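Local coordinates for protein beta-N-acetylhexosaminidase (Arthrobacter aurescens, PDB 3RCN) that probably hydrolyses terminal non-reducing N-acetyl-D-hexosamine residues in N-acetyl-beta-D-hexosaminides, as a two-domain glycoside hydrolase of family 20, at residues A[78-83]-A[166-171]; A[174-177]-A[183-186]; A[426-431]-A[475-480]; A[258-263]-A[292-297]; A[45-50]-A[233-238]. All coordinates share one frame; numbering follows the deposited sequence. Where two conformers were deposited one is given.

Interaction 1. Residues A[78-83]-A[166-171]; sequences EAYRLE and MHKLNV
Glu78 and Asn170 find each other through contrasting torsions: Glu78 sets CG anti to its carbonyl carbon (chi1 -78°) and then runs out extended, while Asn170 holds CG between its backbone N and carbonyl carbon, which presents ND2 to the glutamate. The result is a hydrogen bond from Asn170 ND2 to Glu78 OE2, 3.0 Å long with an N-H...O angle of 152°. It arrives on the syn side of the carboxylate and somewhat out of its plane. Although the two side chains cross at about a right angle, the carboxylate and amide planes are only 19° apart. Lys168 makes the second, looser touch. Its CE lies obliquely beside the Tyr80 ring, 4.0 Å from Tyr80 CE1, and the chain bends only at its last torsion. Lys168 itself has positive phi and closes helix 154-166 with a Schellman motif. The polar ends have further partners: Glu78 OE1 forms a salt bridge with Arg141, and Asn170 bonds Gly139 O through ND2 and Arg141 N through OD1. Tyr80 OH and Lys168 NZ both bond Thr104 OG1 on helix 95-109. The contact thus joins the start of strand 80-84, an inner strand of the N-terminal domain's sheet, and the loop just before it, to the turn leading into strand 171-178 of the catalytic barrel. A leucine in place of Glu78 would probably leave Arg141 without its carboxylate mate and Asn170 ND2 with one acceptor fewer. Between the two domains, then, a buried amide is shared by a carboxylate and backbone groups, and the carboxylate's charge is probably offset by Arg141.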
# COMPACT_ATOMS: atom_id res chain seq x y z
N GLU A 78 11.98 -26.59 -6.49
CA GLU A 78 10.73 -25.88 -6.17
C GLU A 78 9.73 -26.80 -5.49
O GLU A 78 8.60 -26.40 -5.24
CB GLU A 78 10.09 -25.26 -7.42
CG GLU A 78 10.73 -23.97 -7.91
CD GLU A 78 9.83 -23.18 -8.85
OE1 GLU A 78 9.27 -23.80 -9.79
OE2 GLU A 78 9.67 -21.95 -8.65
N ALA A 79 10.14 -28.02 -5.21
CA ALA A 79 9.25 -29.03 -4.65
C ALA A 79 9.45 -29.18 -3.14
O ALA A 79 10.54 -28.95 -2.62
CB ALA A 79 9.46 -30.38 -5.36
N TYR A 80 8.39 -29.51 -2.42
CA TYR A 80 8.50 -29.71 -0.99
C TYR A 80 7.58 -30.83 -0.50
O TYR A 80 6.64 -31.23 -1.17
CB TYR A 80 8.16 -28.42 -0.23
CG TYR A 80 6.70 -28.11 -0.32
CD1 TYR A 80 6.21 -27.34 -1.36
CD2 TYR A 80 5.81 -28.63 0.60
CE1 TYR A 80 4.87 -27.07 -1.47
CE2 TYR A 80 4.46 -28.37 0.50
CZ TYR A 80 4.00 -27.58 -0.54
OH TYR A 80 2.67 -27.31 -0.67
N ARG A 81 7.88 -31.31 0.70
CA ARG A 81 7.02 -32.23 1.40
C ARG A 81 6.69 -31.58 2.75
O ARG A 81 7.57 -30.98 3.38
CB ARG A 81 7.75 -33.56 1.59
CG ARG A 81 6.85 -34.73 1.93
CD ARG A 81 7.61 -36.04 1.80
NE ARG A 81 8.82 -36.04 2.61
CZ ARG A 81 10.06 -36.06 2.12
NH1 ARG A 81 10.25 -36.09 0.80
NH2 ARG A 81 11.11 -36.06 2.93
N LEU A 82 5.44 -31.67 3.18
CA LEU A 82 5.05 -31.07 4.46
C LEU A 82 4.38 -32.06 5.41
O LEU A 82 3.37 -32.69 5.08
CB LEU A 82 4.17 -29.82 4.25
CG LEU A 82 3.33 -29.28 5.41
CD1 LEU A 82 4.12 -29.21 6.69
CD2 LEU A 82 2.79 -27.92 5.06
N GLU A 83 4.95 -32.19 6.59
CA GLU A 83 4.55 -33.24 7.52
C GLU A 83 4.19 -32.67 8.88
O GLU A 83 4.97 -31.93 9.49
CB GLU A 83 5.69 -34.25 7.65
CG GLU A 83 5.35 -35.44 8.51
CD GLU A 83 4.18 -36.22 7.96
OE1 GLU A 83 4.07 -36.34 6.71
OE2 GLU A 83 3.36 -36.71 8.77
N MSE A 166 2.13 -15.76 -2.47
CA MSE A 166 1.18 -16.56 -1.71
C MSE A 166 0.47 -17.55 -2.62
O MSE A 166 -0.00 -18.60 -2.18
CB MSE A 166 0.18 -15.66 -0.98
CG MSE A 166 -0.81 -16.42 -0.10
SE MSE A 166 -2.49 -16.86 -1.02
CE MSE A 166 -3.55 -15.26 -0.48
N HIS A 167 0.40 -17.21 -3.90
CA HIS A 167 -0.16 -18.10 -4.91
C HIS A 167 0.90 -18.97 -5.61
O HIS A 167 0.59 -19.72 -6.53
CB HIS A 167 -0.99 -17.32 -5.92
CG HIS A 167 -2.25 -16.74 -5.33
ND1 HIS A 167 -2.28 -15.51 -4.72
CD2 HIS A 167 -3.50 -17.25 -5.25
CE1 HIS A 167 -3.51 -15.27 -4.30
NE2 HIS A 167 -4.27 -16.30 -4.61
N LYS A 168 2.14 -18.85 -5.15
CA LYS A 168 3.27 -19.61 -5.67
C LYS A 168 3.64 -19.23 -7.11
O LYS A 168 4.24 -20.03 -7.81
CB LYS A 168 2.98 -21.11 -5.59
CG LYS A 168 2.87 -21.69 -4.16
CD LYS A 168 2.61 -23.21 -4.20
CE LYS A 168 2.77 -23.90 -2.84
NZ LYS A 168 1.67 -23.60 -1.88
N LEU A 169 3.28 -18.02 -7.52
CA LEU A 169 3.71 -17.46 -8.79
C LEU A 169 5.17 -17.04 -8.64
O LEU A 169 5.52 -16.39 -7.65
CB LEU A 169 2.85 -16.26 -9.18
CG LEU A 169 1.39 -16.64 -9.42
CD1 LEU A 169 0.47 -15.44 -9.46
CD2 LEU A 169 1.23 -17.46 -10.69
N ASN A 170 6.02 -17.52 -9.56
CA ASN A 170 7.44 -17.17 -9.57
C ASN A 170 7.97 -16.10 -10.55
O ASN A 170 9.15 -15.78 -10.51
CB ASN A 170 8.31 -18.42 -9.62
CG ASN A 170 8.13 -19.19 -10.90
OD1 ASN A 170 7.43 -18.75 -11.82
ND2 ASN A 170 8.76 -20.36 -10.98
N VAL A 171 7.13 -15.54 -11.42
CA VAL A 171 7.66 -14.54 -12.36
C VAL A 171 6.80 -13.30 -12.42
O VAL A 171 5.58 -13.38 -12.55
CB VAL A 171 7.87 -15.08 -13.83
CG1 VAL A 171 8.36 -13.96 -14.74
CG2 VAL A 171 8.86 -16.20 -13.87

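Interaction 2. Residues A[174-177]-A[183-186]; sequences LHLT and RMQI
One backbone hydrogen bond links Leu176 and Arg183: Arg183 N donates to Leu176 O over 2.9 Å, with an N-H...O angle of 158°. It lies where strand 171-178 turns back into the short antiparallel strand 181-182, so it helps close a small hairpin on the barrel. Van der Waals contacts back it up. The two methyls of Leu176 divide the work, CD2 facing Arg183 CB at 4.3 Å and CD1 approaching CB of Met184, a selenomethionine, at 4.4 Å. Only the root of each longer side chain takes part. Arg183 bends at its second torsion (chi2 -50°), which carries the guanidinium away from Leu176. There the polar bonding continues, NE donating to Val147 O and NH1 to Gly219 O, so the arginine ties this turn to two other loops. Met184 likewise starts toward Leu176 and then leads off. In the catalytic TIM barrel, strand 171-178 runs parallel to strands 140-146 and 239-243. Leu176 rests on Pro242 of the latter, while Met184 packs against Val301 and Ile304 of helix 288-304.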
# COMPACT_ATOMS: atom_id res chain seq x y z
N LEU A 174 7.51 -6.91 -15.61
CA LEU A 174 7.25 -5.54 -15.21
C LEU A 174 7.32 -4.63 -16.42
O LEU A 174 8.40 -4.30 -16.87
CB LEU A 174 8.32 -5.12 -14.22
CG LEU A 174 7.97 -3.98 -13.28
CD1 LEU A 174 6.66 -4.29 -12.59
CD2 LEU A 174 9.07 -3.80 -12.25
N HIS A 175 6.18 -4.14 -16.89
CA HIS A 175 6.20 -3.43 -18.16
C HIS A 175 6.40 -1.96 -17.78
O HIS A 175 5.47 -1.27 -17.38
CB HIS A 175 4.85 -3.69 -18.84
CG HIS A 175 4.64 -2.96 -20.13
ND1 HIS A 175 5.14 -3.41 -21.33
CD2 HIS A 175 3.95 -1.83 -20.41
CE1 HIS A 175 4.79 -2.57 -22.29
NE2 HIS A 175 4.06 -1.61 -21.76
N LEU A 176 7.62 -1.48 -18.00
CA LEU A 176 8.08 -0.24 -17.38
C LEU A 176 7.94 1.02 -18.22
O LEU A 176 8.12 2.12 -17.70
CB LEU A 176 9.55 -0.38 -16.95
CG LEU A 176 9.86 -1.21 -15.71
CD1 LEU A 176 11.36 -1.47 -15.63
CD2 LEU A 176 9.38 -0.49 -14.43
N THR A 177 7.62 0.87 -19.49
CA THR A 177 7.70 2.01 -20.41
C THR A 177 6.70 1.82 -21.53
O THR A 177 6.38 0.70 -21.92
CB THR A 177 9.11 2.16 -21.05
OG1 THR A 177 9.30 1.12 -22.01
CG2 THR A 177 10.23 2.09 -20.01
N ARG A 183 8.74 4.75 -16.57
CA ARG A 183 8.79 4.65 -15.11
C ARG A 183 10.16 4.42 -14.50
O ARG A 183 10.30 4.34 -13.28
CB ARG A 183 7.85 3.55 -14.61
CG ARG A 183 6.42 3.69 -15.07
CD ARG A 183 5.86 5.06 -14.81
NE ARG A 183 4.52 5.17 -15.38
CZ ARG A 183 3.94 6.33 -15.66
NH1 ARG A 183 4.59 7.46 -15.41
NH2 ARG A 183 2.72 6.37 -16.19
N MSE A 184 11.19 4.28 -15.32
CA MSE A 184 12.47 3.92 -14.74
C MSE A 184 13.52 5.03 -14.85
O MSE A 184 13.84 5.50 -15.94
CB MSE A 184 12.99 2.62 -15.34
CG MSE A 184 14.25 2.16 -14.65
SE MSE A 184 15.19 0.76 -15.62
CE MSE A 184 16.73 0.60 -14.43
N GLN A 185 14.05 5.43 -13.71
CA GLN A 185 15.05 6.47 -13.67
C GLN A 185 16.36 5.96 -14.26
O GLN A 185 16.87 4.91 -13.86
CB GLN A 185 15.25 6.93 -12.24
CG GLN A 185 16.52 7.69 -11.99
CD GLN A 185 16.72 7.95 -10.50
OE1 GLN A 185 16.52 9.08 -10.03
NE2 GLN A 185 17.10 6.91 -9.75
N ILE A 186 16.89 6.71 -15.24
CA ILE A 186 18.17 6.40 -15.87
C ILE A 186 19.10 7.58 -15.63
O ILE A 186 18.79 8.72 -15.99
CB ILE A 186 18.03 6.18 -17.39
CG1 ILE A 186 17.04 5.07 -17.71
CG2 ILE A 186 19.37 5.82 -17.98
CD1 ILE A 186 17.49 3.71 -17.26

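Interaction 3. Residues A[426-431]-A[475-480]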
# COMPACT_ATOMS: atom_id res chain seq x y z
N THR A 426 -13.95 -12.86 -20.28
CA THR A 426 -13.05 -13.89 -19.78
C THR A 426 -13.42 -14.15 -18.33
O THR A 426 -13.12 -13.34 -17.44
CB THR A 426 -11.61 -13.38 -19.80
OG1 THR A 426 -11.30 -12.85 -21.10
CG2 THR A 426 -10.64 -14.49 -19.40
N THR A 427 -13.99 -15.32 -18.07
CA THR A 427 -14.62 -15.51 -16.78
C THR A 427 -13.74 -16.34 -15.87
O THR A 427 -12.70 -16.86 -16.29
CB THR A 427 -15.97 -16.23 -16.93
OG1 THR A 427 -15.75 -17.56 -17.41
CG2 THR A 427 -16.86 -15.49 -17.92
N LEU A 428 -14.18 -16.49 -14.63
CA LEU A 428 -13.44 -17.27 -13.65
C LEU A 428 -13.34 -18.73 -14.09
O LEU A 428 -12.28 -19.35 -13.98
CB LEU A 428 -14.11 -17.18 -12.28
CG LEU A 428 -13.36 -17.92 -11.19
CD1 LEU A 428 -11.95 -17.33 -11.00
CD2 LEU A 428 -14.15 -17.85 -9.90
N GLN A 429 -14.44 -19.27 -14.60
CA GLN A 429 -14.47 -20.67 -14.98
C GLN A 429 -13.68 -20.90 -16.28
O GLN A 429 -12.90 -21.84 -16.38
CB GLN A 429 -15.91 -21.15 -15.12
CG GLN A 429 -16.08 -22.60 -15.54
CD GLN A 429 -17.55 -22.96 -15.77
OE1 GLN A 429 -17.87 -24.10 -16.07
NE2 GLN A 429 -18.43 -21.98 -15.62
N ALA A 430 -13.87 -20.01 -17.25
CA ALA A 430 -13.16 -20.12 -18.52
C ALA A 430 -11.65 -20.17 -18.28
O ALA A 430 -10.95 -21.03 -18.81
CB ALA A 430 -13.53 -18.96 -19.43
N VAL A 431 -11.16 -19.24 -17.47
CA VAL A 431 -9.75 -19.13 -17.15
C VAL A 431 -9.25 -20.36 -16.39
O VAL A 431 -8.07 -20.71 -16.47
CB VAL A 431 -9.51 -17.84 -16.32
CG1 VAL A 431 -8.50 -18.06 -15.22
CG2 VAL A 431 -9.12 -16.70 -17.23
N LEU A 475 -6.87 -14.55 -11.07
CA LEU A 475 -5.47 -14.90 -10.84
C LEU A 475 -5.30 -16.05 -9.83
O LEU A 475 -4.28 -16.74 -9.82
CB LEU A 475 -4.70 -13.66 -10.39
CG LEU A 475 -3.19 -13.76 -10.43
CD1 LEU A 475 -2.75 -14.35 -11.77
CD2 LEU A 475 -2.54 -12.39 -10.21
N SER A 476 -6.30 -16.26 -8.97
CA SER A 476 -6.24 -17.37 -8.03
C SER A 476 -6.45 -18.69 -8.77
O SER A 476 -5.75 -19.68 -8.52
CB SER A 476 -7.29 -17.22 -6.93
OG SER A 476 -7.05 -16.07 -6.14
N ALA A 477 -7.43 -18.71 -9.67
CA ALA A 477 -7.70 -19.88 -10.49
C ALA A 477 -6.53 -20.17 -11.44
O ALA A 477 -6.11 -21.32 -11.63
CB ALA A 477 -8.99 -19.67 -11.27
N ILE A 478 -5.99 -19.11 -12.04
CA ILE A 478 -4.80 -19.20 -12.87
C ILE A 478 -3.60 -19.76 -12.11
O ILE A 478 -2.87 -20.59 -12.64
CB ILE A 478 -4.48 -17.82 -13.51
CG1 ILE A 478 -5.42 -17.57 -14.69
CG2 ILE A 478 -3.06 -17.76 -13.99
CD1 ILE A 478 -5.74 -16.11 -14.93
N SER A 479 -3.39 -19.33 -10.87
CA SER A 479 -2.25 -19.83 -10.11
C SER A 479 -2.34 -21.35 -9.95
O SER A 479 -1.31 -22.03 -9.89
CB SER A 479 -2.13 -19.16 -8.73
OG SER A 479 -3.10 -19.65 -7.80
N GLU A 480 -3.57 -21.87 -9.89
CA GLU A 480 -3.77 -23.31 -9.78
C GLU A 480 -3.47 -24.01 -11.11
O GLU A 480 -2.81 -25.06 -11.15
CB GLU A 480 -5.20 -23.64 -9.32
CG GLU A 480 -5.43 -25.13 -9.16
CD GLU A 480 -6.42 -25.49 -8.05
OE1 GLU A 480 -6.19 -25.09 -6.90
OE2 GLU A 480 -7.42 -26.19 -8.34
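Flat groups play no part in the meeting of Leu428 and Val431 with Ala477 and Ile478; the surfaces are purely aliphatic, and the ring of Phe494, on helix 491-508, touches Ala477 from outside the two segments. Ala477 offers just its CB, and that one methyl serves two partners. Leu428 CD1 comes to 3.8 Å from Ala477 CB, and Val431 CG1 stands 4.3 Å from the same atom. Leu428 gets there because its CG lies anti to the backbone N (chi1 -178°): the side chain leaves the helix alongside the interface and only its end bends in. Val431, by contrast, starts toward the other helix, with its methyls against the CG1-CD1 branch of Ile478, whose CG1 is anti to the carbonyl carbon. These two side chains cross obliquely; how closely they pack is doubtful in the model. What meets here is the first turn of the short helix 428-432 and the middle of helix 474-483, both in the catalytic TIM-barrel domain. Thr427 is the N-cap of the short helix: its OG1 accepts from Ala430 N at 3.1 Å, with an N-H...O angle of 163°. On the partner helix, Ser479 OG turns back on its own backbone and donates to Ser476 O at 2.7 Å, away from the interface. Leu428 also packs on Leu498 of helix 491-508, and Ile478 on Leu408. Glu480 adds a polar link between the same helices: its OE2 accepts from Tyr432 OH, on helix 428-432, and forms a salt bridge with Arg497.

Interaction 4. Residues A[258-263]-A[292-297]; sequences PELGAG and EFYRNV
Leu260 delivers a CH-pi contact to Phe293, packing a short 3-10 turn, 258-260, against helix 288-304 on the outside of the catalytic TIM barrel. The leucine's CB points at the helix but is too far back to touch it, and CG serves mainly as the fork. With CD1 continuing the chain almost straight out from CA (chi2 177°), that methyl reaches over the phenylalanine ring: it sits 3.8 Å from the ring centroid and 13° off the normal, so its hydrogens face the pi cloud near the middle. CD2, the other branch, drops toward the root of the same side chain, 3.9 Å from Phe293 CB and equally close to CG. Phe293 places its ring in the methyl's path by carrying CG anti to the backbone N (chi1 -173°), and the two side chains cross at about a right angle. Phe293 also stacks with Tyr189 and meets Tyr257, so the leucine joins an aromatic cluster. Replacing Phe293 by an alanine is likely to deprive Leu260 CD1 of its ring face and open a gap between the 3-10 turn and the helix. Within the turn, Gly261 N bonds Pro258 O at 3.0 Å. Next along the helix, Tyr294 flanks the same leucine methyl, approaching obliquely, with its CE1 4.2 Å from Leu260 CD1.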
# COMPACT_ATOMS: atom_id res chain seq x y z
N PRO A 258 13.77 13.94 -28.35
CA PRO A 258 13.10 13.93 -29.66
C PRO A 258 13.93 13.35 -30.81
O PRO A 258 13.36 12.96 -31.82
CB PRO A 258 12.80 15.42 -29.92
CG PRO A 258 12.82 16.04 -28.58
CD PRO A 258 13.84 15.29 -27.78
N GLU A 259 15.25 13.31 -30.64
CA GLU A 259 16.14 12.78 -31.66
C GLU A 259 15.78 11.34 -31.98
O GLU A 259 16.00 10.87 -33.09
CB GLU A 259 17.59 12.83 -31.17
CG GLU A 259 17.93 14.08 -30.38
CD GLU A 259 17.63 13.94 -28.89
OE1 GLU A 259 16.73 14.65 -28.39
OE2 GLU A 259 18.30 13.13 -28.23
N LEU A 260 15.22 10.65 -30.99
CA LEU A 260 14.87 9.24 -31.13
C LEU A 260 13.72 8.99 -32.09
O LEU A 260 13.45 7.84 -32.46
CB LEU A 260 14.52 8.65 -29.76
CG LEU A 260 15.62 8.63 -28.71
CD1 LEU A 260 15.11 8.07 -27.36
CD2 LEU A 260 16.80 7.83 -29.23
N GLY A 261 12.99 10.04 -32.43
CA GLY A 261 11.87 9.94 -33.36
C GLY A 261 12.16 10.55 -34.72
O GLY A 261 13.24 11.10 -34.96
N ALA A 262 11.17 10.45 -35.61
CA ALA A 262 11.29 11.02 -36.95
C ALA A 262 11.19 12.54 -36.93
O ALA A 262 12.02 13.24 -37.50
CB ALA A 262 10.21 10.44 -37.84
N GLY A 263 10.14 13.03 -36.28
CA GLY A 263 9.90 14.45 -36.15
C GLY A 263 8.41 14.64 -35.96
O GLY A 263 7.65 13.68 -36.06
N GLU A 292 22.55 3.44 -29.80
CA GLU A 292 23.47 3.79 -28.73
C GLU A 292 22.70 4.18 -27.46
O GLU A 292 23.07 3.81 -26.34
CB GLU A 292 24.41 4.92 -29.16
CG GLU A 292 25.40 5.34 -28.07
CD GLU A 292 25.73 6.83 -28.11
OE1 GLU A 292 25.70 7.42 -29.21
OE2 GLU A 292 26.00 7.41 -27.02
N PHE A 293 21.62 4.93 -27.65
CA PHE A 293 20.79 5.37 -26.55
C PHE A 293 20.32 4.17 -25.75
O PHE A 293 20.48 4.12 -24.53
CB PHE A 293 19.60 6.16 -27.09
CG PHE A 293 18.78 6.81 -26.02
CD1 PHE A 293 17.74 6.13 -25.41
CD2 PHE A 293 19.05 8.12 -25.63
CE1 PHE A 293 16.98 6.73 -24.42
CE2 PHE A 293 18.29 8.72 -24.64
CZ PHE A 293 17.26 8.03 -24.04
N TYR A 294 19.75 3.19 -26.45
CA TYR A 294 19.14 2.07 -25.78
C TYR A 294 20.13 1.03 -25.26
O TYR A 294 19.78 0.22 -24.42
CB TYR A 294 18.09 1.43 -26.67
CG TYR A 294 16.79 2.17 -26.62
CD1 TYR A 294 16.51 3.17 -27.53
CD2 TYR A 294 15.84 1.88 -25.64
CE1 TYR A 294 15.32 3.86 -27.49
CE2 TYR A 294 14.64 2.57 -25.58
CZ TYR A 294 14.39 3.56 -26.51
OH TYR A 294 13.21 4.25 -26.47
N ARG A 295 21.36 1.06 -25.75
CA ARG A 295 22.42 0.23 -25.18
C ARG A 295 22.80 0.82 -23.84
O ARG A 295 23.02 0.09 -22.87
CB ARG A 295 23.68 0.20 -26.05
CG ARG A 295 23.57 -0.56 -27.34
CD ARG A 295 24.95 -0.66 -27.97
NE ARG A 295 24.90 -1.34 -29.24
CZ ARG A 295 25.01 -0.71 -30.41
NH1 ARG A 295 25.20 0.60 -30.40
NH2 ARG A 295 24.94 -1.40 -31.55
N ASN A 296 22.86 2.15 -23.79
CA ASN A 296 23.10 2.85 -22.53
C ASN A 296 21.99 2.61 -21.50
O ASN A 296 22.26 2.45 -20.31
CB ASN A 296 23.34 4.33 -22.78
CG ASN A 296 24.68 4.60 -23.44
OD1 ASN A 296 25.64 3.86 -23.23
ND2 ASN A 296 24.75 5.65 -24.25
N VAL A 297 20.74 2.58 -21.96
CA VAL A 297 19.63 2.26 -21.08
C VAL A 297 19.77 0.83 -20.59
O VAL A 297 19.62 0.55 -19.40
CB VAL A 297 18.27 2.44 -21.79
CG1 VAL A 297 17.18 1.72 -21.04
CG2 VAL A 297 17.93 3.91 -21.95

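Interaction 5. Residues A[45-50]-A[233-238]. With GOL (glycerol), chain N; SO4 (sulfate ion), chain H.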
# COMPACT_ATOMS: atom_id res chain seq x y z
N LEU A 45 9.53 -16.68 6.97
CA LEU A 45 8.48 -17.25 7.82
C LEU A 45 8.45 -16.57 9.19
O LEU A 45 7.39 -16.14 9.68
CB LEU A 45 8.71 -18.74 7.99
CG LEU A 45 7.58 -19.51 8.68
CD1 LEU A 45 6.31 -19.38 7.85
CD2 LEU A 45 7.99 -20.96 8.86
N THR A 46 9.63 -16.47 9.80
CA THR A 46 9.80 -15.75 11.05
C THR A 46 9.17 -14.36 10.99
O THR A 46 8.42 -13.98 11.87
CB THR A 46 11.27 -15.61 11.43
OG1 THR A 46 11.78 -16.89 11.84
CG2 THR A 46 11.43 -14.62 12.57
N ARG A 47 9.47 -13.61 9.94
CA ARG A 47 8.89 -12.28 9.78
C ARG A 47 7.38 -12.32 9.59
O ARG A 47 6.65 -11.55 10.21
CB ARG A 47 9.55 -11.53 8.63
CG ARG A 47 10.97 -11.09 8.91
CD ARG A 47 11.22 -9.70 8.37
NE ARG A 47 10.88 -9.59 6.96
CZ ARG A 47 11.67 -10.02 5.98
NH1 ARG A 47 12.83 -10.59 6.30
NH2 ARG A 47 11.32 -9.90 4.71
N ALA A 48 6.89 -13.21 8.73
CA ALA A 48 5.47 -13.20 8.38
C ALA A 48 4.60 -13.68 9.53
O ALA A 48 3.62 -13.02 9.91
CB ALA A 48 5.23 -14.03 7.16
N LEU A 49 4.97 -14.84 10.07
CA LEU A 49 4.20 -15.49 11.11
C LEU A 49 4.38 -14.79 12.46
O LEU A 49 3.44 -14.72 13.25
CB LEU A 49 4.62 -16.96 11.20
CG LEU A 49 3.79 -17.89 12.07
CD1 LEU A 49 2.35 -17.97 11.56
CD2 LEU A 49 4.44 -19.25 12.06
N GLY A 50 5.57 -14.28 12.72
CA GLY A 50 5.80 -13.48 13.90
C GLY A 50 4.89 -12.26 13.92
O GLY A 50 4.28 -11.94 14.94
N ALA A 233 11.14 -9.15 -4.24
CA ALA A 233 10.73 -10.31 -5.04
C ALA A 233 11.67 -11.52 -4.84
O ALA A 233 11.22 -12.67 -4.83
CB ALA A 233 10.65 -9.94 -6.49
N ALA A 234 12.96 -11.27 -4.69
CA ALA A 234 13.92 -12.35 -4.59
C ALA A 234 13.79 -13.09 -3.26
O ALA A 234 13.97 -14.32 -3.18
CB ALA A 234 15.34 -11.83 -4.79
N ASP A 235 13.46 -12.34 -2.21
CA ASP A 235 13.18 -12.97 -0.91
C ASP A 235 11.99 -13.92 -1.02
O ASP A 235 11.90 -14.90 -0.29
CB ASP A 235 12.89 -11.91 0.16
CG ASP A 235 14.16 -11.30 0.76
OD1 ASP A 235 15.28 -11.82 0.47
OD2 ASP A 235 14.03 -10.31 1.53
N ARG A 236 11.06 -13.59 -1.91
CA ARG A 236 9.90 -14.43 -2.21
C ARG A 236 10.03 -15.36 -3.44
O ARG A 236 9.03 -15.88 -3.94
CB ARG A 236 8.62 -13.58 -2.24
CG ARG A 236 8.24 -13.03 -0.86
CD ARG A 236 7.71 -11.60 -0.98
NE ARG A 236 7.50 -10.98 0.33
CZ ARG A 236 8.44 -10.37 1.04
NH1 ARG A 236 9.69 -10.30 0.61
NH2 ARG A 236 8.13 -9.83 2.21
N HIS A 237 11.24 -15.43 -4.00
CA HIS A 237 11.52 -16.37 -5.10
C HIS A 237 10.72 -16.04 -6.34
O HIS A 237 10.24 -16.91 -7.07
CB HIS A 237 11.32 -17.83 -4.66
CG HIS A 237 12.32 -18.26 -3.64
ND1 HIS A 237 13.59 -18.68 -3.98
CD2 HIS A 237 12.28 -18.27 -2.29
CE1 HIS A 237 14.27 -18.96 -2.89
NE2 HIS A 237 13.49 -18.73 -1.84
N ILE A 238 10.59 -14.75 -6.58
CA ILE A 238 9.99 -14.26 -7.79
C ILE A 238 11.08 -13.58 -8.62
O ILE A 238 11.87 -12.78 -8.10
CB ILE A 238 8.84 -13.30 -7.46
CG1 ILE A 238 7.75 -14.06 -6.70
CG2 ILE A 238 8.30 -12.65 -8.71
CD1 ILE A 238 6.75 -13.17 -5.99
C1 GOL N . 14.41 -14.81 1.86
O1 GOL N . 13.57 -15.95 1.75
C2 GOL N . 14.44 -14.26 3.29
O2 GOL N . 15.75 -13.83 3.62
C3 GOL N . 13.46 -13.10 3.41
O3 GOL N . 13.70 -12.38 4.60
S SO4 H . 14.51 -11.98 10.23
O1 SO4 H . 13.26 -11.53 10.84
O2 SO4 H . 14.85 -13.29 10.79
O3 SO4 H . 14.32 -12.07 8.78
O4 SO4 H . 15.57 -11.02 10.50
O HOH W 1 9.55 -7.86 4.32
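Two arginines bring their guanidinium groups close: Arg47 NH2 and Arg236 NH2 are 4.1 Å apart, the two planes 46° from each other, and a water bridges them from one side. That water accepts from both, at 2.7 Å from Arg47 NH2 and 3.2 Å from Arg236 NH2, lying in the plane of the latter group at its edge. Direct contact between the protein segments is otherwise thin. Asp235 OD2 stands 4.2 Å from Arg47 NH2, beyond salt-bridge range, though its negative charge probably helps balance the two arginines. Arg47 bends at both its second and third torsions, which swings the guanidinium across toward Asp235 and Arg236. Helix 39-53 of the N-terminal domain here faces the C-terminal end of helix 223-235 of the catalytic TIM barrel, a helix closed by a Schellman motif with His237 in positive phi. Glycerol and sulfate, probably both from the crystallisation liquor, fill in around this domain junction. Arg47 NH1 donates to glycerol O3 at 2.6 Å and to sulfate O3 at 3.2 Å, the second with an N-H...O angle of 143°, both near the guanidinium plane. At its other end the glycerol gives a hydrogen bond from O1 to Asp235 O, 2.8 Å, and its carbons lie along the aspartate side chain. Arg43 NE bonds the glycerol too. Arg236 has its charge partner in Glu162, which takes a salt bridge from NE, and its NH1 bonds Phe232 O. From the second subunit, Gly51 packs on Arg47 and Pro118 on Asp235.

In the fold
Interactions 1 and 5 join the N-terminal domain to the catalytic barrel; their centres are about 12 Å apart, and they touch where Asn170 meets the backbone of His237 and Leu169 meets Ile238. The junction is tied twice by this pair; along the chain the span from 45-50 to 233-238 contains interactions 1 and 2, with 4 and then 3 after it. Interaction 3 reaches interaction 1 through His167 and Leu169 against helix 474-483. Interactions 2 and 4 lie on the other side of the chain's centre from interaction 1, centres about 15 Å apart, and meet at helix 288-304, which carries 292-297 and packs against interaction 2. Together they trace the barrel from the interdomain face to its far flank.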